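Local coordinates for protein scyllo-inosose 3-dehydrogenase (Thermotoga maritima, PDB 3IP1) that catalyses the NAD(+)-dependent oxidation of scyllo-inosose to 3-dehydro-scyllo-inosose, probably as a step of myo-inositol breakdown, as a member of the zinc-containing alcohol dehydrogenase family, at residues Asn112-Lys117 against Ile121-Cys126; Arg176-Val181 against Asp185-Ala190; Leu193-Ser198 against Gln342-His347. All blocks are in the same frame, centred on the assembly; numbering follows the deposited sequence. Where two conformers were deposited one is given.

Contact 1: Asn112-Lys117 against Ile121-Cys126; sequences NRRTNK and IGEPVC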
ATOM      1  N   ASN A 112     -13.281 -28.023  -6.052  1.00 29.91           N
ATOM      2  CA  ASN A 112     -13.708 -26.801  -6.724  1.00 30.00           C
ATOM      3  C   ASN A 112     -13.806 -25.669  -5.696  1.00 30.56           C
ATOM      4  O   ASN A 112     -14.586 -25.760  -4.739  1.00 30.31           O
ATOM      5  CB  ASN A 112     -15.060 -27.013  -7.408  1.00 29.67           C
ATOM      6  CG  ASN A 112     -15.530 -25.792  -8.173  1.00 28.62           C
ATOM      7  OD1 ASN A 112     -14.919 -24.739  -8.091  1.00 28.20           O
ATOM      8  ND2 ASN A 112     -16.629 -25.929  -8.921  1.00 27.10           N
ATOM      9  N   ARG A 113     -13.014 -24.617  -5.896  1.00 30.45           N
ATOM     10  CA  ARG A 113     -13.041 -23.453  -5.006  1.00 31.06           C
ATOM     11  C   ARG A 113     -14.410 -22.784  -4.903  1.00 31.51           C
ATOM     12  O   ARG A 113     -14.746 -22.268  -3.838  1.00 31.92           O
ATOM     13  CB  ARG A 113     -12.009 -22.412  -5.415  1.00 30.64           C
ATOM     14  CG  ARG A 113     -10.612 -22.710  -4.919  1.00 30.54           C
ATOM     15  CD  ARG A 113      -9.639 -21.730  -5.518  1.00 30.03           C
ATOM     16  NE  ARG A 113      -9.329 -22.093  -6.902  1.00 31.34           N
ATOM     17  CZ  ARG A 113      -8.162 -22.578  -7.314  1.00 27.65           C
ATOM     18  NH1 ARG A 113      -7.995 -22.901  -8.601  1.00 26.76           N
ATOM     19  NH2 ARG A 113      -7.167 -22.742  -6.443  1.00 24.69           N
ATOM     20  N   ARG A 114     -15.194 -22.799  -5.987  1.00 31.83           N
ATOM     21  CA  ARG A 114     -16.574 -22.280  -5.952  1.00 32.34           C
ATOM     22  C   ARG A 114     -17.397 -22.846  -4.785  1.00 32.36           C
ATOM     23  O   ARG A 114     -18.164 -22.117  -4.160  1.00 32.65           O
ATOM     24  CB  ARG A 114     -17.323 -22.535  -7.270  1.00 32.61           C
ATOM     25  CG  ARG A 114     -18.743 -21.905  -7.285  1.00 33.42           C
ATOM     26  CD  ARG A 114     -19.541 -22.162  -8.561  1.00 32.04           C
ATOM     27  NE  ARG A 114     -19.688 -23.583  -8.876  1.00 35.21           N
ATOM     28  CZ  ARG A 114     -20.659 -24.384  -8.430  1.00 34.87           C
ATOM     29  NH1 ARG A 114     -21.598 -23.938  -7.604  1.00 35.92           N
ATOM     30  NH2 ARG A 114     -20.686 -25.652  -8.805  1.00 35.62           N
ATOM     31  N   THR A 115     -17.227 -24.135  -4.491  1.00 32.42           N
ATOM     32  CA  THR A 115     -18.069 -24.819  -3.505  1.00 32.59           C
ATOM     33  C   THR A 115     -17.288 -25.322  -2.308  1.00 32.91           C
ATOM     34  O   THR A 115     -17.877 -25.697  -1.306  1.00 33.83           O
ATOM     35  CB  THR A 115     -18.771 -26.035  -4.127  1.00 32.80           C
ATOM     36  OG1 THR A 115     -17.782 -26.925  -4.670  1.00 32.77           O
ATOM     37  CG2 THR A 115     -19.737 -25.593  -5.231  1.00 31.66           C
ATOM     38  N   ASN A 116     -15.964 -25.336  -2.410  1.00 32.94           N
ATOM     39  CA  ASN A 116     -15.116 -26.050  -1.463  1.00 32.86           C
ATOM     40  C   ASN A 116     -15.463 -27.540  -1.353  1.00 33.27           C
ATOM     41  O   ASN A 116     -15.256 -28.171  -0.323  1.00 33.13           O
ATOM     42  CB  ASN A 116     -15.098 -25.382  -0.084  1.00 33.22           C
ATOM     43  CG  ASN A 116     -13.915 -25.839   0.763  1.00 33.21           C
ATOM     44  OD1 ASN A 116     -12.808 -26.052   0.247  1.00 32.03           O
ATOM     45  ND2 ASN A 116     -14.141 -25.993   2.059  1.00 30.87           N
ATOM     46  N   LYS A 117     -15.976 -28.090  -2.447  1.00 33.47           N
ATOM     47  CA  LYS A 117     -16.262 -29.511  -2.562  1.00 34.06           C
ATOM     48  C   LYS A 117     -15.678 -30.054  -3.846  1.00 33.55           C
ATOM     49  O   LYS A 117     -15.313 -29.288  -4.745  1.00 33.86           O
ATOM     50  CB  LYS A 117     -17.769 -29.765  -2.505  1.00 34.45           C
ATOM     51  CG  LYS A 117     -18.333 -29.481  -1.125  1.00 36.85           C
ATOM     52  CD  LYS A 117     -19.843 -29.378  -1.125  1.00 41.46           C
ATOM     53  CE  LYS A 117     -20.337 -29.142   0.295  1.00 43.24           C
ATOM     54  NZ  LYS A 117     -21.828 -29.157   0.371  1.00 48.16           N
ATOM     55  N   ILE A 121     -19.006 -33.541 -12.179  1.00 31.92           N
ATOM     56  CA  ILE A 121     -19.056 -33.772 -13.620  1.00 31.09           C
ATOM     57  C   ILE A 121     -20.003 -32.750 -14.233  1.00 30.19           C
ATOM     58  O   ILE A 121     -21.081 -32.501 -13.700  1.00 29.71           O
ATOM     59  CB  ILE A 121     -19.480 -35.224 -13.943  1.00 31.47           C
ATOM     60  CG1 ILE A 121     -18.343 -36.180 -13.563  1.00 32.00           C
ATOM     61  CG2 ILE A 121     -19.878 -35.353 -15.432  1.00 31.68           C
ATOM     62  CD1 ILE A 121     -18.663 -37.712 -13.727  1.00 32.39           C
ATOM     63  N   GLY A 122     -19.591 -32.136 -15.340  1.00 29.68           N
ATOM     64  CA  GLY A 122     -20.415 -31.117 -15.980  1.00 28.73           C
ATOM     65  C   GLY A 122     -20.056 -29.680 -15.634  1.00 28.76           C
ATOM     66  O   GLY A 122     -20.537 -28.765 -16.288  1.00 28.78           O
ATOM     67  N   GLU A 123     -19.219 -29.458 -14.615  1.00 28.36           N
ATOM     68  CA  GLU A 123     -18.837 -28.089 -14.227  1.00 28.54           C
ATOM     69  C   GLU A 123     -18.002 -27.424 -15.333  1.00 28.19           C
ATOM     70  O   GLU A 123     -17.012 -28.014 -15.780  1.00 28.78           O
ATOM     71  CB  GLU A 123     -18.057 -28.096 -12.912  1.00 28.58           C
ATOM     72  CG  GLU A 123     -17.527 -26.738 -12.460  1.00 30.52           C
ATOM     73  CD  GLU A 123     -18.553 -25.910 -11.670  1.00 34.35           C
ATOM     74  OE1 GLU A 123     -19.750 -26.250 -11.699  1.00 36.76           O
ATOM     75  OE2 GLU A 123     -18.165 -24.906 -11.029  1.00 34.11           O
ATOM     76  N   PRO A 124     -18.405 -26.210 -15.784  1.00 27.57           N
ATOM     77  CA  PRO A 124     -17.602 -25.482 -16.778  1.00 27.15           C
ATOM     78  C   PRO A 124     -16.419 -24.776 -16.109  1.00 26.79           C
ATOM     79  O   PRO A 124     -16.595 -24.083 -15.094  1.00 25.97           O
ATOM     80  CB  PRO A 124     -18.579 -24.445 -17.348  1.00 27.43           C
ATOM     81  CG  PRO A 124     -19.620 -24.240 -16.258  1.00 26.73           C
ATOM     82  CD  PRO A 124     -19.649 -25.486 -15.415  1.00 27.66           C
ATOM     83  N   VAL A 125     -15.235 -24.936 -16.687  1.00 25.90           N
ATOM     84  CA  VAL A 125     -14.024 -24.389 -16.080  1.00 26.11           C
ATOM     85  C   VAL A 125     -13.055 -23.803 -17.087  1.00 26.08           C
ATOM     86  O   VAL A 125     -13.119 -24.121 -18.285  1.00 26.25           O
ATOM     87  CB  VAL A 125     -13.269 -25.456 -15.209  1.00 25.71           C
ATOM     88  CG1 VAL A 125     -14.091 -25.845 -14.019  1.00 25.76           C
ATOM     89  CG2 VAL A 125     -12.897 -26.698 -16.031  1.00 25.96           C
ATOM     90  N   CYS A 126     -12.171 -22.937 -16.592  1.00 25.28           N
ATOM     91  CA  CYS A 126     -10.959 -22.578 -17.312  1.00 25.58           C
ATOM     92  C   CYS A 126      -9.804 -22.889 -16.365  1.00 25.50           C
ATOM     93  O   CYS A 126     -10.027 -23.164 -15.189  1.00 26.02           O
ATOM     94  CB  CYS A 126     -10.969 -21.102 -17.696  1.00 25.11           C
ATOM     95  SG  CYS A 126     -10.969 -19.992 -16.278  1.00 26.97           S
TER

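Contact 2: Arg176-Val181 against Asp185-Ala190; sequences RELEGV and DRLFLA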
ATOM      1  N   ARG A 176     -19.217 -20.909 -13.775  1.00 30.23           N
ATOM      2  CA  ARG A 176     -20.673 -20.896 -13.464  0.50 30.78           C
ATOM      3  C   ARG A 176     -21.310 -19.517 -13.624  1.00 30.81           C
ATOM      4  O   ARG A 176     -22.413 -19.364 -14.151  1.00 29.96           O
ATOM      5  CB  ARG A 176     -20.920 -21.364 -12.024  0.50 30.76           C
ATOM      6  CG  ARG A 176     -20.947 -22.857 -11.830  0.50 32.74           C
ATOM      7  CD  ARG A 176     -22.378 -23.391 -11.825  0.50 35.39           C
ATOM      8  NE  ARG A 176     -23.229 -22.683 -10.873  0.50 34.93           N
ATOM      9  CZ  ARG A 176     -24.450 -23.082 -10.547  0.50 35.10           C
ATOM     10  NH1 ARG A 176     -25.176 -22.387  -9.682  0.50 34.77           N
ATOM     11  NH2 ARG A 176     -24.943 -24.181 -11.091  0.50 34.86           N
ATOM     12  N   GLU A 177     -20.607 -18.505 -13.125  1.00 31.08           N
ATOM     13  CA  GLU A 177     -21.104 -17.122 -13.209  1.00 32.52           C
ATOM     14  C   GLU A 177     -21.438 -16.650 -14.637  1.00 32.77           C
ATOM     15  O   GLU A 177     -22.164 -15.674 -14.813  1.00 32.64           O
ATOM     16  CB  GLU A 177     -20.079 -16.144 -12.626  1.00 33.11           C
ATOM     17  CG  GLU A 177     -19.912 -16.154 -11.101  1.00 34.14           C
ATOM     18  CD  GLU A 177     -18.634 -15.413 -10.702  1.00 37.13           C
ATOM     19  OE1 GLU A 177     -18.732 -14.302 -10.127  1.00 38.87           O
ATOM     20  OE2 GLU A 177     -17.532 -15.925 -11.015  1.00 37.05           O
ATOM     21  N   LEU A 178     -20.876 -17.302 -15.650  1.00 33.16           N
ATOM     22  CA  LEU A 178     -21.136 -16.885 -17.035  1.00 34.39           C
ATOM     23  C   LEU A 178     -22.426 -17.497 -17.590  1.00 35.23           C
ATOM     24  O   LEU A 178     -22.889 -17.111 -18.658  1.00 35.30           O
ATOM     25  CB  LEU A 178     -19.950 -17.215 -17.958  1.00 33.88           C
ATOM     26  CG  LEU A 178     -18.543 -16.706 -17.596  1.00 34.28           C
ATOM     27  CD1 LEU A 178     -17.564 -17.037 -18.719  1.00 34.28           C
ATOM     28  CD2 LEU A 178     -18.510 -15.208 -17.303  1.00 33.60           C
ATOM     29  N   GLU A 179     -22.988 -18.468 -16.884  1.00 36.44           N
ATOM     30  CA  GLU A 179     -24.198 -19.124 -17.372  1.00 38.11           C
ATOM     31  C   GLU A 179     -25.364 -18.140 -17.435  1.00 38.64           C
ATOM     32  O   GLU A 179     -25.658 -17.457 -16.467  1.00 38.49           O
ATOM     33  CB  GLU A 179     -24.545 -20.337 -16.517  1.00 37.99           C
ATOM     34  CG  GLU A 179     -23.680 -21.555 -16.837  1.00 40.32           C
ATOM     35  CD  GLU A 179     -23.808 -22.657 -15.797  1.00 43.40           C
ATOM     36  OE1 GLU A 179     -24.563 -22.460 -14.829  1.00 43.98           O
ATOM     37  OE2 GLU A 179     -23.146 -23.714 -15.934  1.00 45.04           O
ATOM     38  N   GLY A 180     -25.998 -18.043 -18.597  1.00 39.47           N
ATOM     39  CA  GLY A 180     -27.151 -17.162 -18.748  1.00 40.60           C
ATOM     40  C   GLY A 180     -26.748 -15.747 -19.101  1.00 40.99           C
ATOM     41  O   GLY A 180     -27.606 -14.904 -19.393  1.00 42.07           O
ATOM     42  N   VAL A 181     -25.444 -15.478 -19.055  1.00 40.56           N
ATOM     43  CA  VAL A 181     -24.888 -14.241 -19.574  1.00 39.87           C
ATOM     44  C   VAL A 181     -24.335 -14.535 -20.974  1.00 39.69           C
ATOM     45  O   VAL A 181     -24.544 -13.783 -21.910  1.00 38.94           O
ATOM     46  CB  VAL A 181     -23.757 -13.714 -18.666  1.00 40.01           C
ATOM     47  CG1 VAL A 181     -23.232 -12.375 -19.188  1.00 40.05           C
ATOM     48  CG2 VAL A 181     -24.232 -13.587 -17.223  1.00 39.92           C
ATOM     49  N   ASP A 185     -21.895 -21.938 -26.748  1.00 37.63           N
ATOM     50  CA  ASP A 185     -20.449 -21.951 -27.026  1.00 36.59           C
ATOM     51  C   ASP A 185     -19.736 -20.665 -26.634  1.00 35.19           C
ATOM     52  O   ASP A 185     -18.541 -20.690 -26.333  1.00 34.65           O
ATOM     53  CB  ASP A 185     -20.178 -22.217 -28.508  1.00 36.58           C
ATOM     54  CG  ASP A 185     -20.335 -23.676 -28.887  1.00 38.85           C
ATOM     55  OD1 ASP A 185     -20.510 -24.546 -27.998  1.00 40.10           O
ATOM     56  OD2 ASP A 185     -20.282 -23.955 -30.099  1.00 40.63           O
ATOM     57  N   ARG A 186     -20.458 -19.545 -26.675  1.00 34.03           N
ATOM     58  CA  ARG A 186     -19.897 -18.242 -26.289  1.00 32.97           C
ATOM     59  C   ARG A 186     -19.377 -18.254 -24.840  1.00 31.92           C
ATOM     60  O   ARG A 186     -18.430 -17.551 -24.511  1.00 31.81           O
ATOM     61  CB  ARG A 186     -20.926 -17.123 -26.494  1.00 32.96           C
ATOM     62  CG  ARG A 186     -21.101 -16.688 -27.955  1.00 34.52           C
ATOM     63  CD  ARG A 186     -22.117 -15.528 -28.131  1.00 37.27           C
ATOM     64  NE  ARG A 186     -21.938 -14.438 -27.163  1.00 38.36           N
ATOM     65  CZ  ARG A 186     -20.910 -13.584 -27.156  1.00 39.50           C
ATOM     66  NH1 ARG A 186     -19.954 -13.687 -28.066  1.00 39.90           N
ATOM     67  NH2 ARG A 186     -20.826 -12.630 -26.229  1.00 37.68           N
ATOM     68  N   LEU A 187     -20.005 -19.051 -23.979  1.00 30.53           N
ATOM     69  CA  LEU A 187     -19.526 -19.216 -22.616  1.00 29.51           C
ATOM     70  C   LEU A 187     -18.083 -19.733 -22.617  1.00 28.97           C
ATOM     71  O   LEU A 187     -17.244 -19.268 -21.845  1.00 28.23           O
ATOM     72  CB  LEU A 187     -20.422 -20.182 -21.828  1.00 29.21           C
ATOM     73  CG  LEU A 187     -20.095 -20.328 -20.332  1.00 29.38           C
ATOM     74  CD1 LEU A 187     -21.374 -20.529 -19.515  1.00 32.14           C
ATOM     75  CD2 LEU A 187     -19.113 -21.448 -20.063  1.00 28.12           C
ATOM     76  N   PHE A 188     -17.812 -20.712 -23.477  1.00 28.49           N
ATOM     77  CA  PHE A 188     -16.499 -21.331 -23.526  1.00 27.81           C
ATOM     78  C   PHE A 188     -15.500 -20.438 -24.260  1.00 27.34           C
ATOM     79  O   PHE A 188     -14.341 -20.329 -23.872  1.00 26.31           O
ATOM     80  CB  PHE A 188     -16.599 -22.736 -24.110  1.00 28.18           C
ATOM     81  CG  PHE A 188     -17.421 -23.674 -23.259  1.00 28.81           C
ATOM     82  CD1 PHE A 188     -16.931 -24.128 -22.035  1.00 28.75           C
ATOM     83  CD2 PHE A 188     -18.703 -24.077 -23.674  1.00 30.34           C
ATOM     84  CE1 PHE A 188     -17.694 -24.970 -21.224  1.00 29.86           C
ATOM     85  CE2 PHE A 188     -19.483 -24.937 -22.885  1.00 30.06           C
ATOM     86  CZ  PHE A 188     -18.981 -25.385 -21.659  1.00 30.65           C
ATOM     87  N   LEU A 189     -15.969 -19.780 -25.313  1.00 27.06           N
ATOM     88  CA  LEU A 189     -15.193 -18.724 -25.923  1.00 27.09           C
ATOM     89  C   LEU A 189     -14.721 -17.692 -24.882  1.00 26.88           C
ATOM     90  O   LEU A 189     -13.548 -17.329 -24.873  1.00 26.75           O
ATOM     91  CB  LEU A 189     -15.973 -18.064 -27.067  1.00 26.85           C
ATOM     92  CG  LEU A 189     -16.265 -18.930 -28.300  1.00 27.37           C
ATOM     93  CD1 LEU A 189     -16.937 -18.096 -29.369  1.00 27.80           C
ATOM     94  CD2 LEU A 189     -15.008 -19.615 -28.871  1.00 24.74           C
ATOM     95  N   ALA A 190     -15.623 -17.224 -24.015  1.00 26.32           N
ATOM     96  CA  ALA A 190     -15.256 -16.220 -23.003  1.00 26.34           C
ATOM     97  C   ALA A 190     -14.241 -16.807 -22.022  1.00 26.08           C
ATOM     98  O   ALA A 190     -13.242 -16.160 -21.668  1.00 26.18           O
ATOM     99  CB  ALA A 190     -16.497 -15.693 -22.264  1.00 26.11           C
TER

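Contact 3: Leu193-Ser198 against Gln342-His347; sequences LVEPTS and QGHSGH. With CD (cadmium ion), chain F.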
ATOM      1  N   LEU A 193     -10.597 -16.960 -22.972  1.00 25.40           N
ATOM      2  CA  LEU A 193      -9.943 -15.669 -22.918  1.00 25.35           C
ATOM      3  C   LEU A 193      -9.571 -15.216 -21.495  1.00 25.54           C
ATOM      4  O   LEU A 193      -9.093 -14.099 -21.319  1.00 25.82           O
ATOM      5  CB  LEU A 193     -10.842 -14.621 -23.595  1.00 25.25           C
ATOM      6  CG  LEU A 193     -10.917 -14.745 -25.121  1.00 24.80           C
ATOM      7  CD1 LEU A 193     -12.187 -14.123 -25.711  1.00 24.70           C
ATOM      8  CD2 LEU A 193      -9.690 -14.140 -25.779  1.00 25.43           C
ATOM      9  N   VAL A 194      -9.805 -16.055 -20.482  1.00 25.26           N
ATOM     10  CA  VAL A 194      -9.532 -15.632 -19.096  1.00 24.95           C
ATOM     11  C   VAL A 194      -8.022 -15.515 -18.847  1.00 24.94           C
ATOM     12  O   VAL A 194      -7.547 -14.561 -18.212  1.00 24.82           O
ATOM     13  CB  VAL A 194     -10.180 -16.577 -18.049  1.00 25.02           C
ATOM     14  CG1 VAL A 194      -9.689 -16.231 -16.605  1.00 23.95           C
ATOM     15  CG2 VAL A 194     -11.705 -16.513 -18.155  1.00 24.95           C
ATOM     16  N   GLU A 195      -7.272 -16.479 -19.361  1.00 24.16           N
ATOM     17  CA  GLU A 195      -5.824 -16.477 -19.191  1.00 24.53           C
ATOM     18  C   GLU A 195      -5.146 -15.212 -19.761  1.00 23.97           C
ATOM     19  O   GLU A 195      -4.472 -14.498 -19.016  1.00 24.71           O
ATOM     20  CB  GLU A 195      -5.207 -17.786 -19.726  1.00 24.56           C
ATOM     21  CG  GLU A 195      -3.747 -18.037 -19.336  1.00 26.01           C
ATOM     22  CD  GLU A 195      -2.733 -17.441 -20.301  1.00 29.02           C
ATOM     23  OE1 GLU A 195      -3.101 -17.016 -21.410  1.00 29.95           O
ATOM     24  OE2 GLU A 195      -1.534 -17.394 -19.946  1.00 32.25           O
ATOM     25  N   PRO A 196      -5.315 -14.918 -21.066  1.00 23.60           N
ATOM     26  CA  PRO A 196      -4.669 -13.669 -21.531  1.00 23.31           C
ATOM     27  C   PRO A 196      -5.243 -12.403 -20.862  1.00 23.61           C
ATOM     28  O   PRO A 196      -4.527 -11.402 -20.708  1.00 24.19           O
ATOM     29  CB  PRO A 196      -4.956 -13.656 -23.044  1.00 22.98           C
ATOM     30  CG  PRO A 196      -6.131 -14.598 -23.238  1.00 22.79           C
ATOM     31  CD  PRO A 196      -5.942 -15.665 -22.181  1.00 23.58           C
ATOM     32  N   THR A 197      -6.517 -12.430 -20.476  1.00 23.44           N
ATOM     33  CA  THR A 197      -7.122 -11.258 -19.841  1.00 23.60           C
ATOM     34  C   THR A 197      -6.499 -11.070 -18.455  1.00 23.19           C
ATOM     35  O   THR A 197      -6.283  -9.932 -18.009  1.00 23.04           O
ATOM     36  CB  THR A 197      -8.685 -11.361 -19.766  1.00 24.15           C
ATOM     37  OG1 THR A 197      -9.222 -11.515 -21.098  1.00 24.74           O
ATOM     38  CG2 THR A 197      -9.307 -10.099 -19.104  1.00 23.43           C
ATOM     39  N   SER A 198      -6.170 -12.200 -17.813  1.00 22.15           N
ATOM     40  CA  SER A 198      -5.554 -12.208 -16.479  1.00 21.34           C
ATOM     41  C   SER A 198      -4.100 -11.784 -16.504  1.00 21.42           C
ATOM     42  O   SER A 198      -3.598 -11.246 -15.515  1.00 21.41           O
ATOM     43  CB  SER A 198      -5.685 -13.604 -15.839  1.00 21.61           C
ATOM     44  OG  SER A 198      -7.055 -13.912 -15.602  1.00 19.92           O
ATOM     45  N   GLN A 342       4.760 -10.404 -15.020  1.00 28.90           N
ATOM     46  CA  GLN A 342       4.648 -11.652 -15.789  1.00 29.07           C
ATOM     47  C   GLN A 342       3.593 -12.562 -15.147  1.00 28.74           C
ATOM     48  O   GLN A 342       3.367 -12.493 -13.920  1.00 29.09           O
ATOM     49  CB  GLN A 342       5.993 -12.387 -15.888  1.00 29.37           C
ATOM     50  CG  GLN A 342       6.318 -13.294 -14.688  1.00 30.90           C
ATOM     51  CD  GLN A 342       7.617 -14.085 -14.849  1.00 31.41           C
ATOM     52  OE1 GLN A 342       8.312 -13.954 -15.851  1.00 29.91           O
ATOM     53  NE2 GLN A 342       7.948 -14.908 -13.846  1.00 30.35           N
ATOM     54  N   GLY A 343       2.942 -13.387 -15.969  1.00 27.39           N
ATOM     55  CA  GLY A 343       2.035 -14.413 -15.442  1.00 27.21           C
ATOM     56  C   GLY A 343       0.624 -13.928 -15.155  1.00 26.75           C
ATOM     57  O   GLY A 343       0.241 -12.789 -15.501  1.00 26.50           O
ATOM     58  N   HIS A 344      -0.161 -14.793 -14.514  1.00 25.99           N
ATOM     59  CA  HIS A 344      -1.592 -14.550 -14.372  1.00 25.54           C
ATOM     60  C   HIS A 344      -2.138 -15.262 -13.127  1.00 25.65           C
ATOM     61  O   HIS A 344      -3.329 -15.205 -12.857  1.00 26.03           O
ATOM     62  CB  HIS A 344      -2.287 -15.086 -15.622  1.00 25.01           C
ATOM     63  CG  HIS A 344      -1.914 -16.501 -15.932  1.00 25.43           C
ATOM     64  ND1 HIS A 344      -1.106 -16.844 -16.996  1.00 25.75           N
ATOM     65  CD2 HIS A 344      -2.201 -17.659 -15.287  1.00 24.22           C
ATOM     66  CE1 HIS A 344      -0.925 -18.155 -17.000  1.00 25.41           C
ATOM     67  NE2 HIS A 344      -1.586 -18.675 -15.980  1.00 24.61           N
ATOM     68  N   SER A 345      -1.262 -15.943 -12.397  1.00 24.90           N
ATOM     69  CA  SER A 345      -1.667 -16.739 -11.218  1.00 25.29           C
ATOM     70  C   SER A 345      -1.706 -15.891  -9.952  1.00 24.86           C
ATOM     71  O   SER A 345      -1.196 -14.773  -9.941  1.00 24.38           O
ATOM     72  CB  SER A 345      -0.706 -17.940 -11.030  1.00 24.84           C
ATOM     73  OG  SER A 345      -0.753 -18.789 -12.178  1.00 26.09           O
ATOM     74  N   GLY A 346      -2.340 -16.423  -8.908  1.00 25.00           N
ATOM     75  CA  GLY A 346      -2.368 -15.807  -7.591  1.00 25.04           C
ATOM     76  C   GLY A 346      -3.269 -14.597  -7.482  1.00 25.62           C
ATOM     77  O   GLY A 346      -3.882 -14.180  -8.480  1.00 25.08           O
ATOM     78  N   HIS A 347      -3.353 -14.048  -6.262  1.00 25.49           N
ATOM     79  CA  HIS A 347      -3.998 -12.732  -5.990  1.00 25.41           C
ATOM     80  C   HIS A 347      -5.494 -12.682  -6.268  1.00 24.78           C
ATOM     81  O   HIS A 347      -6.107 -11.643  -6.114  1.00 25.65           O
ATOM     82  CB  HIS A 347      -3.268 -11.600  -6.759  1.00 25.43           C
ATOM     83  CG  HIS A 347      -1.780 -11.633  -6.581  1.00 26.68           C
ATOM     84  ND1 HIS A 347      -1.162 -11.215  -5.421  1.00 26.23           N
ATOM     85  CD2 HIS A 347      -0.797 -12.109  -7.384  1.00 27.23           C
ATOM     86  CE1 HIS A 347       0.143 -11.399  -5.529  1.00 29.14           C
ATOM     87  NE2 HIS A 347       0.392 -11.938  -6.711  1.00 28.66           N
TER
HETATM   88 CD    CD F 501      -1.333 -16.973 -23.454  0.50 33.54          CD
HETATM   89  O   HOH W   1      -1.358 -14.670 -22.951  1.00 41.83           O

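Contact 1: Asn112-Lys117 against Ile121-Cys126
E123 reaches from just ahead of strand 124-127 to N112 and R114 at the bend of a neighbouring hairpin, although the nearest CA atoms, those of N112 and E123, are 9.2 Å apart; side chains alone span that distance. Just ahead of it, the G122 backbone is bonded to V103 of strand 98-106, which ties this end of the segment to the sheet. At E123 the chain leaves with CG anti to the backbone N and then bends at chi2 (85°), carrying the carboxylate across. R114 grips it side-on with two nitrogens, one to each oxygen. R114 NE gives E123 OE2 a fairly straight bond of 3.0 Å, meeting it on the syn side close to both group planes, while R114 NH2 reaches E123 OE1 at 3.1 Å from above the carboxylate plane, and OE1 in turn lies tilted from the guanidinium plane. This pairing is a salt bridge. N112 ND2 bonds to E123 OE2 at 2.8 Å from well above the carboxylate plane, the amide being turned 67° from it. With S174 OG also bonded there, OE2 has three partners, which fixes the rotation of this buried carboxylate and would be expected to favour its ionised form. Beyond E123, the strand residues P124, V125 and C126 continue the backbone pairing with L175, G101 and W173. The donors are themselves pre-set: N112 OD1 accepts from R114 N at 2.9 Å, an Asx turn, and T115 OG1 accepts from K117 N at 3.1 Å, an ST turn. N112 N bonds to K117 O at 2.7 Å, and N116 and K117 both face N112. That geometry is a G1 beta bulge closing the hairpin of strands 111-112 and 117-118, here within the GroES-like domain of a zinc-containing alcohol dehydrogenase.

Contact 2: Arg176-Val181 against Asp185-Ala190
L178 turns its side chain toward helix 185-192 and meets two residues that lie one helical turn apart, L187 and A190. L178 CB starts the contact, 3.9 Å from L187 CG and equally near L187 CD1. Chi1 (-54°) sets CG anti to the carbonyl carbon, and chi2 (-174°) extends CD1 onward to the helix. There L178 CD1 sits 3.9 Å from A190 CB, and 3.9 Å also from L187 O, so the methyl meets a backbone oxygen as well as the alanine methyl. M357 and A358 of helix 349-358 press on the same leucine from outside the pair of segments. The elements joined are a short 3-10 turn, 176-178, closed by E179 N to R176 O at 2.9 Å, and the helix that the chain enters a few residues later; the loop after strand 172-174 of the catalytic domain thus folds back on the helix that follows it. No hydrogen bond crosses between the segments; leucine and alanine carbons do most of the touching, with some backbone atoms. From the helix side, L187 has CG anti to its backbone N (chi1 -174°), and L187 CD1 reaches back to the turn, standing 3.7 Å from L178 C. The same methyl, L187 CD1, is 3.7 Å from E179 CG, the aliphatic part of a side chain whose CB points away from the helix and which also touches P124.

Contact 3: Leu193-Ser198 against Gln342-His347
The first metal site of the zinc-containing alcohol dehydrogenases supplies one side of this contact: E195, near the start of helix 194-207, is a ligand of the metal, and H344 packs behind it from the loop that follows the last strand of the Rossmann-type sheet, 337-340. Cadmium occupies the site here, with E195 OE1 at 2.7 Å and a water at 2.4 Å from the cadmium ion; H97 and E98 complete the coordination. E195 carries CG anti to the backbone N, which places that methylene over one face of the H344 ring, and the bend at chi2 (-88°) turns the carboxylate, whose OE1 meets the cadmium ion. E195 CG is 3.8 Å from the centroid of the H344 ring and only 19° off the ring normal, a CH-pi contact displaced toward the rim. The second carboxylate oxygen, E195 OE2, comes within 3.0 Å of H344 ND1, yet the angle is poor, which rules out a hydrogen bond. Polar hold on the ring comes instead from the other ring nitrogen, NE2, which accepts from the backbone N atoms of E129 and M130. With an alanine here in place of H344, those two amides would probably lose their acceptor, and the ligand's methylene would lose the flat surface it rests on. Backbone proximity supports the fit: the CA atoms of S198 and H344 are 5.1 Å apart, and their CB atoms touch at 3.7 Å. The serine hydroxyl turns back into its own helix, S198 OG bonding to V194 O at 2.7 Å; S198 N reaches the same V194 O at 2.8 Å from the other face of the carbonyl plane.

Overall arrangement
The three contacts come in series along the chain: contact 1 closes before contact 2 opens, and contact 2 before contact 3. Contacts 1 and 2 have centres 14 Å apart and lie on the same side of the chain's centre; there R176 CG lies 3.3 Å from R114 NE, and P124 packs on E179 and F188. Contact 3 is centred 18 Å from each of the other two. Helix 185-192 of contact 2 runs almost directly into helix 194-207 of contact 3, while C126 SG touches V194 CB at 3.9 Å, joining the strand of contact 1 to that helix. Contact 3 alone pairs segments far apart in sequence, 144 residues, and thereby brings the metal site against the edge of the Rossmann-type domain.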